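Local coordinates for putative prephenate dehydratase (Streptococcus mutans, PDB 4LUB), which probably catalyses the decarboxylating dehydration of prephenate to 3-phenylpyruvate, the step that commits prephenate to L-phenylalanine in bacterial amino-acid biosynthesis, at residues D66-Q71 against R174-G179; L196-P201 against Y209-T214; I225-L230 against G235-I240; E257-S260 against H264-I267. All blocks are in the same frame, centred on the assembly; numbering follows the deposited sequence.

Contact 1 (D66-Q71 against R174-G179); sequences DYLFHQ and RFWVLG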
loop_
_atom_site.group_PDB
_atom_site.type_symbol
_atom_site.label_atom_id
_atom_site.label_comp_id
_atom_site.label_asym_id
_atom_site.label_seq_id
_atom_site.Cartn_x
_atom_site.Cartn_y
_atom_site.Cartn_z
ATOM N N ASP B 66 -3.430 -10.110 3.246
ATOM C CA ASP B 66 -4.520 -10.174 4.225
ATOM C C ASP B 66 -4.665 -11.570 4.832
ATOM O O ASP B 66 -4.794 -11.714 6.047
ATOM C CB ASP B 66 -5.862 -9.723 3.620
ATOM C CG ASP B 66 -5.816 -8.298 3.077
ATOM O OD1 ASP B 66 -4.995 -7.496 3.572
ATOM O OD2 ASP B 66 -6.623 -7.972 2.180
ATOM N N TYR B 67 -4.690 -12.596 3.992
ATOM C CA TYR B 67 -4.765 -13.964 4.498
ATOM C C TYR B 67 -3.561 -14.351 5.371
ATOM O O TYR B 67 -3.734 -14.907 6.453
ATOM C CB TYR B 67 -4.922 -14.971 3.364
ATOM C CG TYR B 67 -5.450 -16.278 3.904
ATOM C CD1 TYR B 67 -6.812 -16.469 4.091
ATOM C CD2 TYR B 67 -4.587 -17.301 4.269
ATOM C CE1 TYR B 67 -7.306 -17.655 4.613
ATOM C CE2 TYR B 67 -5.069 -18.488 4.788
ATOM C CZ TYR B 67 -6.424 -18.659 4.957
ATOM O OH TYR B 67 -6.902 -19.838 5.472
ATOM N N LEU B 68 -2.354 -14.111 4.870
ATOM C CA LEU B 68 -1.134 -14.387 5.631
ATOM C C LEU B 68 -1.039 -13.675 6.978
ATOM O O LEU B 68 -0.541 -14.254 7.943
ATOM C CB LEU B 68 0.105 -14.050 4.793
ATOM C CG LEU B 68 0.884 -15.216 4.159
ATOM C CD1 LEU B 68 0.045 -16.425 3.789
ATOM C CD2 LEU B 68 1.773 -14.734 3.008
ATOM N N PHE B 69 -1.492 -12.431 7.056
ATOM C CA PHE B 69 -1.488 -11.741 8.340
ATOM C C PHE B 69 -2.585 -12.214 9.285
ATOM O O PHE B 69 -2.290 -12.637 10.397
ATOM C CB PHE B 69 -1.606 -10.227 8.158
ATOM C CG PHE B 69 -1.687 -9.469 9.461
ATOM C CD1 PHE B 69 -0.552 -9.243 10.214
ATOM C CD2 PHE B 69 -2.892 -8.957 9.913
ATOM C CE1 PHE B 69 -0.613 -8.546 11.410
ATOM C CE2 PHE B 69 -2.962 -8.247 11.105
ATOM C CZ PHE B 69 -1.823 -8.048 11.853
ATOM N N HIS B 70 -3.840 -12.137 8.844
ATOM C CA HIS B 70 -4.994 -12.395 9.712
ATOM C C HIS B 70 -5.168 -13.850 10.120
ATOM O O HIS B 70 -5.522 -14.146 11.259
ATOM C CB HIS B 70 -6.283 -11.933 9.024
ATOM C CG HIS B 70 -6.372 -10.450 8.823
ATOM N ND1 HIS B 70 -6.450 -9.561 9.874
ATOM C CD2 HIS B 70 -6.394 -9.702 7.694
ATOM C CE1 HIS B 70 -6.521 -8.329 9.402
ATOM N NE2 HIS B 70 -6.485 -8.386 8.082
ATOM N N GLN B 71 -4.929 -14.762 9.190
ATOM C CA GLN B 71 -5.405 -16.127 9.363
ATOM C C GLN B 71 -4.306 -17.173 9.410
ATOM O O GLN B 71 -4.366 -18.092 10.223
ATOM C CB GLN B 71 -6.410 -16.470 8.265
ATOM C CG GLN B 71 -7.804 -15.992 8.594
ATOM C CD GLN B 71 -8.339 -16.638 9.856
ATOM O OE1 GLN B 71 -8.095 -17.820 10.113
ATOM N NE2 GLN B 71 -9.042 -15.860 10.669
ATOM N N ARG B 174 6.710 -10.950 -7.989
ATOM C CA ARG B 174 7.348 -11.692 -6.921
ATOM C C ARG B 174 6.385 -12.802 -6.518
ATOM O O ARG B 174 5.203 -12.547 -6.316
ATOM C CB ARG B 174 7.640 -10.769 -5.727
ATOM C CG ARG B 174 8.591 -9.632 -6.051
ATOM C CD ARG B 174 8.664 -8.587 -4.939
ATOM N NE ARG B 174 9.355 -9.105 -3.761
ATOM C CZ ARG B 174 9.119 -8.711 -2.515
ATOM N NH1 ARG B 174 8.238 -7.749 -2.279
ATOM N NH2 ARG B 174 9.801 -9.245 -1.509
ATOM N N PHE B 175 6.901 -14.022 -6.399
ATOM C CA PHE B 175 6.117 -15.164 -5.938
ATOM C C PHE B 175 6.786 -15.688 -4.680
ATOM O O PHE B 175 8.011 -15.715 -4.585
ATOM C CB PHE B 175 6.023 -16.293 -6.988
ATOM C CG PHE B 175 5.330 -15.902 -8.266
ATOM C CD1 PHE B 175 5.970 -15.127 -9.219
ATOM C CD2 PHE B 175 4.030 -16.313 -8.508
ATOM C CE1 PHE B 175 5.320 -14.773 -10.392
ATOM C CE2 PHE B 175 3.372 -15.957 -9.671
ATOM C CZ PHE B 175 4.016 -15.182 -10.615
ATOM N N TRP B 176 5.976 -16.051 -3.697
ATOM C CA TRP B 176 6.484 -16.699 -2.506
ATOM C C TRP B 176 6.190 -18.189 -2.447
ATOM O O TRP B 176 5.100 -18.639 -2.800
ATOM C CB TRP B 176 5.918 -16.013 -1.261
ATOM C CG TRP B 176 6.629 -14.752 -0.920
ATOM C CD1 TRP B 176 7.748 -14.246 -1.527
ATOM C CD2 TRP B 176 6.267 -13.823 0.102
ATOM N NE1 TRP B 176 8.105 -13.056 -0.932
ATOM C CE2 TRP B 176 7.218 -12.783 0.078
ATOM C CE3 TRP B 176 5.233 -13.778 1.048
ATOM C CZ2 TRP B 176 7.160 -11.699 0.948
ATOM C CZ3 TRP B 176 5.178 -12.706 1.916
ATOM C CH2 TRP B 176 6.139 -11.677 1.861
ATOM N N VAL B 177 7.187 -18.941 -1.997
ATOM C CA VAL B 177 6.981 -20.309 -1.583
ATOM C C VAL B 177 6.687 -20.283 -0.094
ATOM O O VAL B 177 7.503 -19.830 0.707
ATOM C CB VAL B 177 8.207 -21.203 -1.878
ATOM C CG1 VAL B 177 7.939 -22.627 -1.439
ATOM C CG2 VAL B 177 8.572 -21.146 -3.357
ATOM N N LEU B 178 5.481 -20.706 0.256
ATOM C CA LEU B 178 5.053 -20.775 1.645
ATOM C C LEU B 178 5.197 -22.175 2.201
ATOM O O LEU B 178 4.825 -23.149 1.554
ATOM C CB LEU B 178 3.599 -20.304 1.794
ATOM C CG LEU B 178 3.124 -18.863 1.578
ATOM C CD1 LEU B 178 4.212 -17.918 1.103
ATOM C CD2 LEU B 178 1.846 -18.770 0.739
ATOM N N GLY B 179 5.707 -22.264 3.421
ATOM C CA GLY B 179 5.807 -23.536 4.100
ATOM C C GLY B 179 6.480 -23.411 5.446
ATOM O O GLY B 179 6.450 -22.355 6.081
#

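Contact 2 (L196-P201 against Y209-T214); sequences LALTLP and YKALST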
loop_
_atom_site.group_PDB
_atom_site.type_symbol
_atom_site.label_atom_id
_atom_site.label_comp_id
_atom_site.label_asym_id
_atom_site.label_seq_id
_atom_site.Cartn_x
_atom_site.Cartn_y
_atom_site.Cartn_z
ATOM N N LEU B 196 7.892 -8.408 7.373
ATOM C CA LEU B 196 7.227 -8.294 8.652
ATOM C C LEU B 196 5.857 -7.673 8.463
ATOM O O LEU B 196 5.657 -6.847 7.566
ATOM C CB LEU B 196 8.044 -7.428 9.616
ATOM C CG LEU B 196 9.415 -7.917 10.091
ATOM C CD1 LEU B 196 10.163 -6.773 10.786
ATOM C CD2 LEU B 196 9.366 -9.164 10.957
ATOM N N ALA B 197 4.901 -8.091 9.283
ATOM C CA ALA B 197 3.672 -7.331 9.418
ATOM C C ALA B 197 3.664 -6.657 10.790
ATOM O O ALA B 197 3.676 -7.339 11.815
ATOM C CB ALA B 197 2.451 -8.232 9.233
ATOM N N LEU B 198 3.673 -5.326 10.812
ATOM C CA LEU B 198 3.706 -4.580 12.072
ATOM C C LEU B 198 2.364 -3.948 12.378
ATOM O O LEU B 198 1.685 -3.443 11.482
ATOM C CB LEU B 198 4.756 -3.463 12.069
ATOM C CG LEU B 198 6.213 -3.634 11.656
ATOM C CD1 LEU B 198 6.812 -2.257 11.472
ATOM C CD2 LEU B 198 6.976 -4.378 12.716
ATOM N N THR B 199 1.996 -3.976 13.653
ATOM C CA THR B 199 0.921 -3.138 14.168
ATOM C C THR B 199 1.510 -2.207 15.221
ATOM O O THR B 199 2.442 -2.573 15.939
ATOM C CB THR B 199 -0.225 -3.953 14.762
ATOM O OG1 THR B 199 0.300 -4.924 15.675
ATOM C CG2 THR B 199 -0.974 -4.675 13.654
ATOM N N LEU B 200 0.979 -0.996 15.303
ATOM C CA LEU B 200 1.577 0.013 16.151
ATOM C C LEU B 200 0.767 0.166 17.444
ATOM O O LEU B 200 -0.387 -0.247 17.496
ATOM C CB LEU B 200 1.648 1.329 15.370
ATOM C CG LEU B 200 2.530 1.186 14.118
ATOM C CD1 LEU B 200 2.276 2.306 13.129
ATOM C CD2 LEU B 200 4.009 1.076 14.454
ATOM N N PRO B 201 1.376 0.743 18.495
ATOM C CA PRO B 201 0.643 0.984 19.747
ATOM C C PRO B 201 -0.485 1.983 19.527
ATOM O O PRO B 201 -0.256 3.035 18.923
ATOM C CB PRO B 201 1.711 1.551 20.691
ATOM C CG PRO B 201 3.001 1.086 20.131
ATOM C CD PRO B 201 2.815 1.021 18.644
ATOM N N TYR B 209 7.584 5.969 12.262
ATOM C CA TYR B 209 8.971 6.421 12.295
ATOM C C TYR B 209 9.835 5.727 13.362
ATOM O O TYR B 209 11.004 5.453 13.114
ATOM C CB TYR B 209 9.016 7.938 12.469
ATOM C CG TYR B 209 8.885 8.425 13.881
ATOM C CD1 TYR B 209 7.644 8.481 14.502
ATOM C CD2 TYR B 209 9.999 8.828 14.602
ATOM C CE1 TYR B 209 7.513 8.942 15.796
ATOM C CE2 TYR B 209 9.881 9.283 15.904
ATOM C CZ TYR B 209 8.633 9.338 16.495
ATOM O OH TYR B 209 8.496 9.785 17.792
ATOM N N LYS B 210 9.264 5.441 14.530
ATOM C CA LYS B 210 9.975 4.696 15.569
ATOM C C LYS B 210 10.340 3.300 15.103
ATOM O O LYS B 210 11.441 2.819 15.358
ATOM C CB LYS B 210 9.144 4.580 16.848
ATOM C CG LYS B 210 8.783 5.892 17.514
ATOM C CD LYS B 210 8.318 5.629 18.942
ATOM C CE LYS B 210 7.579 6.824 19.518
ATOM N NZ LYS B 210 8.471 7.591 20.439
ATOM N N ALA B 211 9.396 2.648 14.437
ATOM C CA ALA B 211 9.624 1.312 13.915
ATOM C C ALA B 211 10.693 1.309 12.830
ATOM O O ALA B 211 11.587 0.471 12.837
ATOM C CB ALA B 211 8.313 0.724 13.383
ATOM N N LEU B 212 10.599 2.239 11.887
ATOM C CA LEU B 212 11.619 2.350 10.846
ATOM C C LEU B 212 13.000 2.791 11.343
ATOM O O LEU B 212 14.012 2.320 10.833
ATOM C CB LEU B 212 11.148 3.290 9.734
ATOM C CG LEU B 212 10.251 2.677 8.639
ATOM C CD1 LEU B 212 9.333 1.582 9.154
ATOM C CD2 LEU B 212 9.477 3.748 7.897
ATOM N N SER B 213 13.047 3.708 12.306
ATOM C CA SER B 213 14.331 4.157 12.865
ATOM C C SER B 213 15.121 3.012 13.484
ATOM O O SER B 213 16.352 2.985 13.427
ATOM C CB SER B 213 14.116 5.255 13.909
ATOM O OG SER B 213 13.566 6.417 13.307
ATOM N N THR B 214 14.393 2.072 14.075
ATOM C CA THR B 214 14.965 0.888 14.698
ATOM C C THR B 214 15.880 0.131 13.730
ATOM O O THR B 214 16.973 -0.306 14.091
ATOM C CB THR B 214 13.851 -0.054 15.193
ATOM O OG1 THR B 214 13.101 0.588 16.236
ATOM C CG2 THR B 214 14.440 -1.325 15.719
#

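Contact 3 (I225-L230 against G235-I240); sequences IESRPL and GEYFFI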
loop_
_atom_site.group_PDB
_atom_site.type_symbol
_atom_site.label_atom_id
_atom_site.label_comp_id
_atom_site.label_asym_id
_atom_site.label_seq_id
_atom_site.Cartn_x
_atom_site.Cartn_y
_atom_site.Cartn_z
ATOM N N ILE B 225 7.443 -1.025 1.773
ATOM C CA ILE B 225 6.441 -0.807 2.800
ATOM C C ILE B 225 5.067 -0.644 2.177
ATOM O O ILE B 225 4.882 0.123 1.236
ATOM C CB ILE B 225 6.741 0.409 3.685
ATOM C CG1 ILE B 225 5.620 0.585 4.714
ATOM C CG2 ILE B 225 6.905 1.660 2.841
ATOM C CD1 ILE B 225 6.047 1.279 5.983
ATOM N N GLU B 226 4.108 -1.380 2.707
ATOM C CA GLU B 226 2.750 -1.320 2.217
ATOM C C GLU B 226 1.806 -1.414 3.396
ATOM O O GLU B 226 2.001 -2.234 4.283
ATOM C CB GLU B 226 2.493 -2.463 1.239
ATOM C CG GLU B 226 1.107 -2.456 0.620
ATOM C CD GLU B 226 1.120 -2.023 -0.828
ATOM O OE1 GLU B 226 1.772 -2.697 -1.643
ATOM O OE2 GLU B 226 0.479 -1.010 -1.153
ATOM N N SER B 227 0.788 -0.572 3.411
ATOM C CA SER B 227 -0.210 -0.648 4.459
ATOM C C SER B 227 -1.453 -1.387 3.979
ATOM O O SER B 227 -1.783 -1.379 2.796
ATOM C CB SER B 227 -0.546 0.736 5.025
ATOM O OG SER B 227 -1.409 1.462 4.178
ATOM N N ARG B 228 -2.120 -2.041 4.917
ATOM C CA ARG B 228 -3.317 -2.812 4.652
ATOM C C ARG B 228 -4.301 -2.463 5.753
ATOM O O ARG B 228 -3.880 -2.202 6.883
ATOM C CB ARG B 228 -3.017 -4.315 4.665
ATOM C CG ARG B 228 -2.158 -4.872 3.499
ATOM C CD ARG B 228 -2.763 -4.537 2.153
ATOM N NE ARG B 228 -4.081 -5.134 2.018
ATOM C CZ ARG B 228 -5.108 -4.545 1.420
ATOM N NH1 ARG B 228 -4.959 -3.335 0.894
ATOM N NH2 ARG B 228 -6.283 -5.169 1.350
ATOM N N PRO B 229 -5.604 -2.417 5.435
ATOM C CA PRO B 229 -6.598 -2.209 6.497
ATOM C C PRO B 229 -6.500 -3.259 7.599
ATOM O O PRO B 229 -6.368 -4.451 7.310
ATOM C CB PRO B 229 -7.944 -2.310 5.758
ATOM C CG PRO B 229 -7.608 -2.178 4.300
ATOM C CD PRO B 229 -6.231 -2.729 4.143
ATOM N N LEU B 230 -6.557 -2.811 8.850
ATOM C CA LEU B 230 -6.625 -3.718 9.994
ATOM C C LEU B 230 -7.972 -4.419 10.080
ATOM O O LEU B 230 -8.135 -5.380 10.835
ATOM C CB LEU B 230 -6.347 -2.959 11.294
ATOM C CG LEU B 230 -5.724 -3.751 12.443
ATOM C CD1 LEU B 230 -4.587 -4.639 11.965
ATOM C CD2 LEU B 230 -5.246 -2.807 13.538
ATOM N N GLY B 235 -8.455 4.278 9.390
ATOM C CA GLY B 235 -7.323 4.887 10.061
ATOM C C GLY B 235 -6.522 3.920 10.915
ATOM O O GLY B 235 -5.518 4.312 11.515
ATOM N N GLU B 236 -6.951 2.659 10.976
ATOM C CA GLU B 236 -6.122 1.613 11.578
ATOM C C GLU B 236 -5.645 0.594 10.553
ATOM O O GLU B 236 -6.425 0.069 9.752
ATOM C CB GLU B 236 -6.873 0.917 12.715
ATOM C CG GLU B 236 -7.261 1.870 13.837
ATOM C CD GLU B 236 -7.846 1.153 15.029
ATOM O OE1 GLU B 236 -8.170 -0.042 14.896
ATOM O OE2 GLU B 236 -7.975 1.780 16.102
ATOM N N TYR B 237 -4.351 0.327 10.581
ATOM C CA TYR B 237 -3.726 -0.496 9.570
ATOM C C TYR B 237 -2.688 -1.418 10.164
ATOM O O TYR B 237 -2.231 -1.220 11.282
ATOM C CB TYR B 237 -3.029 0.397 8.544
ATOM C CG TYR B 237 -3.863 1.538 8.012
ATOM C CD1 TYR B 237 -4.702 1.359 6.929
ATOM C CD2 TYR B 237 -3.795 2.800 8.586
ATOM C CE1 TYR B 237 -5.456 2.399 6.430
ATOM C CE2 TYR B 237 -4.547 3.849 8.094
ATOM C CZ TYR B 237 -5.377 3.643 7.014
ATOM O OH TYR B 237 -6.127 4.677 6.518
ATOM N N PHE B 238 -2.302 -2.419 9.392
ATOM C CA PHE B 238 -1.070 -3.130 9.642
ATOM C C PHE B 238 -0.156 -2.860 8.461
ATOM O O PHE B 238 -0.617 -2.588 7.359
ATOM C CB PHE B 238 -1.284 -4.622 9.917
ATOM C CG PHE B 238 -1.624 -5.442 8.707
ATOM C CD1 PHE B 238 -0.629 -6.049 7.967
ATOM C CD2 PHE B 238 -2.940 -5.642 8.337
ATOM C CE1 PHE B 238 -0.938 -6.821 6.868
ATOM C CE2 PHE B 238 -3.257 -6.415 7.238
ATOM C CZ PHE B 238 -2.253 -7.005 6.501
ATOM N N PHE B 239 1.139 -2.900 8.707
ATOM C CA PHE B 239 2.115 -2.552 7.687
ATOM C C PHE B 239 2.966 -3.730 7.255
ATOM O O PHE B 239 3.552 -4.419 8.082
ATOM C CB PHE B 239 2.998 -1.403 8.196
ATOM C CG PHE B 239 2.214 -0.181 8.571
ATOM C CD1 PHE B 239 1.893 0.763 7.613
ATOM C CD2 PHE B 239 1.757 0.000 9.861
ATOM C CE1 PHE B 239 1.151 1.886 7.944
ATOM C CE2 PHE B 239 1.015 1.119 10.198
ATOM C CZ PHE B 239 0.713 2.060 9.239
ATOM N N ILE B 240 3.029 -3.946 5.944
ATOM C CA ILE B 240 3.955 -4.910 5.367
ATOM C C ILE B 240 5.268 -4.226 5.065
ATOM O O ILE B 240 5.332 -3.308 4.255
ATOM C CB ILE B 240 3.426 -5.525 4.069
ATOM C CG1 ILE B 240 2.006 -6.027 4.276
ATOM C CG2 ILE B 240 4.340 -6.657 3.612
ATOM C CD1 ILE B 240 1.932 -7.050 5.385
#

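Contact 4 (E257-S260 against H264-I267); sequences ELTS and HYKI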
loop_
_atom_site.group_PDB
_atom_site.type_symbol
_atom_site.label_atom_id
_atom_site.label_comp_id
_atom_site.label_asym_id
_atom_site.label_seq_id
_atom_site.Cartn_x
_atom_site.Cartn_y
_atom_site.Cartn_z
ATOM N N GLU B 257 14.407 -4.704 19.831
ATOM C CA GLU B 257 14.093 -3.301 20.102
ATOM C C GLU B 257 12.626 -2.938 19.805
ATOM O O GLU B 257 12.006 -2.196 20.567
ATOM C CB GLU B 257 15.031 -2.358 19.333
ATOM C CG GLU B 257 14.921 -0.919 19.846
ATOM C CD GLU B 257 15.914 0.060 19.238
ATOM O OE1 GLU B 257 16.795 -0.340 18.438
ATOM O OE2 GLU B 257 15.783 1.259 19.558
ATOM N N LEU B 258 12.085 -3.416 18.690
ATOM C CA LEU B 258 10.653 -3.245 18.423
ATOM C C LEU B 258 9.802 -3.677 19.616
ATOM O O LEU B 258 8.956 -2.913 20.100
ATOM C CB LEU B 258 10.228 -4.020 17.175
ATOM C CG LEU B 258 10.754 -3.519 15.832
ATOM C CD1 LEU B 258 10.066 -4.251 14.691
ATOM C CD2 LEU B 258 10.525 -2.026 15.697
ATOM N N THR B 259 10.015 -4.908 20.072
ATOM C CA THR B 259 9.372 -5.419 21.283
ATOM C C THR B 259 9.533 -4.489 22.489
ATOM O O THR B 259 8.553 -4.157 23.157
ATOM C CB THR B 259 9.902 -6.823 21.636
ATOM O OG1 THR B 259 9.731 -7.683 20.501
ATOM C CG2 THR B 259 9.117 -7.415 22.800
ATOM N N SER B 260 10.764 -4.070 22.768
ATOM C CA SER B 260 11.020 -3.152 23.874
ATOM C C SER B 260 10.277 -1.822 23.733
ATOM O O SER B 260 9.982 -1.175 24.734
ATOM C CB SER B 260 12.529 -2.893 24.013
ATOM O OG SER B 260 12.949 -1.812 23.191
ATOM N N HIS B 264 4.346 -4.418 17.920
ATOM C CA HIS B 264 4.157 -5.840 17.680
ATOM C C HIS B 264 4.372 -6.157 16.217
ATOM O O HIS B 264 4.046 -5.358 15.341
ATOM C CB HIS B 264 2.754 -6.293 18.092
ATOM C CG HIS B 264 2.507 -6.243 19.568
ATOM N ND1 HIS B 264 1.556 -5.426 20.141
ATOM C CD2 HIS B 264 3.078 -6.928 20.587
ATOM C CE1 HIS B 264 1.556 -5.605 21.451
ATOM N NE2 HIS B 264 2.470 -6.512 21.746
ATOM N N TYR B 265 4.937 -7.330 15.962
ATOM C CA TYR B 265 5.238 -7.738 14.603
ATOM C C TYR B 265 4.916 -9.207 14.432
ATOM O O TYR B 265 4.990 -9.981 15.382
ATOM C CB TYR B 265 6.706 -7.460 14.243
ATOM C CG TYR B 265 7.704 -8.210 15.088
ATOM C CD1 TYR B 265 8.151 -9.468 14.714
ATOM C CD2 TYR B 265 8.202 -7.657 16.263
ATOM C CE1 TYR B 265 9.060 -10.162 15.484
ATOM C CE2 TYR B 265 9.122 -8.340 17.034
ATOM C CZ TYR B 265 9.544 -9.590 16.644
ATOM O OH TYR B 265 10.449 -10.293 17.400
ATOM N N LYS B 266 4.508 -9.558 13.220
ATOM C CA LYS B 266 4.452 -10.936 12.762
ATOM C C LYS B 266 5.489 -11.140 11.666
ATOM O O LYS B 266 5.508 -10.392 10.690
ATOM C CB LYS B 266 3.051 -11.268 12.244
ATOM C CG LYS B 266 2.840 -12.708 11.844
ATOM C CD LYS B 266 1.401 -12.899 11.426
ATOM C CE LYS B 266 1.137 -14.309 10.952
ATOM N NZ LYS B 266 -0.318 -14.527 10.774
ATOM N N ILE B 267 6.369 -12.122 11.840
ATOM C CA ILE B 267 7.298 -12.495 10.776
ATOM C C ILE B 267 6.583 -13.262 9.674
ATOM O O ILE B 267 6.136 -14.392 9.881
ATOM C CB ILE B 267 8.471 -13.346 11.296
ATOM C CG1 ILE B 267 9.225 -12.592 12.394
ATOM C CG2 ILE B 267 9.411 -13.721 10.143
ATOM C CD1 ILE B 267 10.430 -13.334 12.927
HETATM O O HOH W 1 11.375 -9.801 20.227
#

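Contact 1 (D66-Q71 against R174-G179)
Leu-68 meets Trp-176 and Leu-178 through its two methyl branches, and the whole contact across the segments is apolar. Leu-68 CD2 comes up to the six-membered end of the indole at its edge, near the ring plane, 4.1 Å from Trp-176 CE3. The other methyl goes to the second strand residue: Leu-68 CD1 lies 4.2 Å from Leu-178 CD2. Trp-176 and Leu-178, two apart on the strand, present their side chains to the helix, and the forked leucine reaches both. The indole is set by chi1 of -80°, which turns CG away from the carbonyl carbon and beside the backbone N. The contact is light, with 105 Å² buried in all, but the three residues are buried in the protein; Ile-74 touches both leucines, and the rings of Phe-65 and Tyr-271 meet the indole.

Polar bonds serve each segment separately. Within the helix, His-70 N donates to Asp-66 O at 3.0 Å. The indole nitrogen, Trp-176 NE1, is hydrogen-bonded to Glu-79 on the neighbouring strand 75-83, a bond that helps hold the indole's orientation, with its benzo edge turned to Leu-68.

Helix 62-70 thus packs on strand 172-179 as a helix against a beta sheet, the layered alpha/beta packing of the prephenate dehydratase domain, whose family belongs to the periplasmic-binding-protein clan.

Contact 2 (L196-P201 against Y209-T214)
Leu-198 overlaps the methyl of Ala-211, its CD1 lying 3.8 Å from Ala-211 CB. The leucine reaches up from strand 189-199 with CG anti to the carbonyl carbon, beside the backbone N (chi1 -50°), and this carries the branch toward the helix. Leu-200, just past the end of the strand, adds a looser touch from its CD2, 4.4 Å from the same Ala-211 CB. One small methyl therefore receives two leucine ends, and no hydrogen bond joins the segments. The nearest CA atoms, those of Leu-200 and Ala-211, are 8.5 Å apart.

The helix also spends two hydroxyls on its own carbonyls. Ser-213 OG donates to Tyr-209 O at 2.7 Å, coming from above the carbonyl plane, while Ser-213 N reaches that oxygen from the opposite face at 2.8 Å; the acceptor is thus gripped twice. Thr-214 OG1 binds Lys-210 O at 2.9 Å, one residue further along.

Leu-198 also touches Tyr-265 and Leu-258, and Leu-200 touches Phe-239, so the helix shares its apolar floor with neighbouring strands and helix 248-261. Elsewhere on the helix, Leu-212 and Ser-213 pack on their counterparts in the second subunit. This first strand followed by a helix laid across the sheet is the opening beta-alpha unit of an ACT domain, with its beta-alpha-beta-beta-alpha-beta order.

Contact 3 (I225-L230 against G235-I240)
The Phe-238 ring carries Arg-228 CB over one face, a CH-pi contact 3.7 Å from the centroid. At the edge of the same ring lie Leu-230 CD1 and Pro-229 O, and the ring also stacks with Phe-69 of helix 62-70. Phe-238 CG stands between its backbone N and carbonyl carbon (chi1 74°), a torsion that folds the ring across to the partner strand, where it runs beside the arginine. The guanidinium stands 79° from the ring plane and has Pro-229 CD over one face; its charge pairs with Asp-66, and NH1 binds Glu-58 of the second subunit. Tyr-237 has Arg-228 O at its ring edge, while its hydroxyl bonds to Glu-54 of the second subunit.

Strands 222-229 and 237-244 form the antiparallel hairpin of the two middle strands in the chain order beta-alpha-beta-beta-alpha-beta of the ACT fold. Glu-226 pairs with Ile-240 as a hydrogen-bonded pair: Glu-226 N gives to Ile-240 O at 2.8 Å, and Ile-240 N returns the bond to Glu-226 O at 2.6 Å. Arg-228 and Phe-238 repeat the pattern, with Arg-228 N to Phe-238 O at 2.9 Å. Leu-230 N then reaches Glu-236 O at 3.0 Å, with an N-H...O angle of 167°.

Between these pairs, Ser-227 and Phe-239 form a non-hydrogen-bonded pair, Ser-227 CB lying 3.6 Å from Phe-239 CD1. Across the subunit boundary, Ser-227 N is hydrogen-bonded to Glu-226 of the second subunit.

Contact 4 (E257-S260 against H264-I267)
Tyr-265 gives up the most surface here, its ring reaching from the strand to Leu-258 and Thr-259 on the helix. Its first torsion is the least roomy one, with CG between the backbone N and carbonyl carbon (chi1 62°). Leu-258 offers CD1 to the ring, 4.2 Å from Tyr-265 CD2. Thr-259 approaches by its hydroxyl, at the edge and near the ring plane, with OG1 3.6 Å from Tyr-265 CE2.

Thr-259 OG1 and Tyr-265 OH are 4.1 Å apart, and a water spans them. It hydrogen-bonds to Thr-259 OG1 at 2.7 Å and to Tyr-265 OH at 3.0 Å, so the phenol end is tied to the helix without a direct bond. The threonine hydroxyl also bonds to Leu-255 O, one turn back in its own helix, which helps hold it at the ring edge.

Helix 248-261 is the second helix of the ACT fold and strand 264-274 its last strand; over the few residues between the two segments the chain leaves the one and enters the other, turning back to rejoin the sheet.

Leu-258 is buried and also touches Thr-214 and Phe-215 of helix 208-216. Thr-259, by contrast, is exposed, and its hydroxyl and that of Tyr-265 share the bridging water.

From the N terminus, contact 1 comes first and closes the longest loop, 102 intervening residues, most of them not modelled, bringing helix 62-70 onto strand 172-179 in the prephenate dehydratase domain. Contacts 2, 3 and 4 follow as short closures within the ACT domain: strand to helix, hairpin, then helix to strand. All four run in series, none nested or crossed. Contacts 2 and 3 join through neighbouring strands, Leu-198 N meeting Phe-239 O, and contacts 2 and 4 likewise through Ala-197 O and Lys-266 N. Helix 62-70 bridges the family regions: His-70 packs on Leu-230, Phe-69 touches Ala-197, and Lys-266 NZ probably bonds to Phe-69 O.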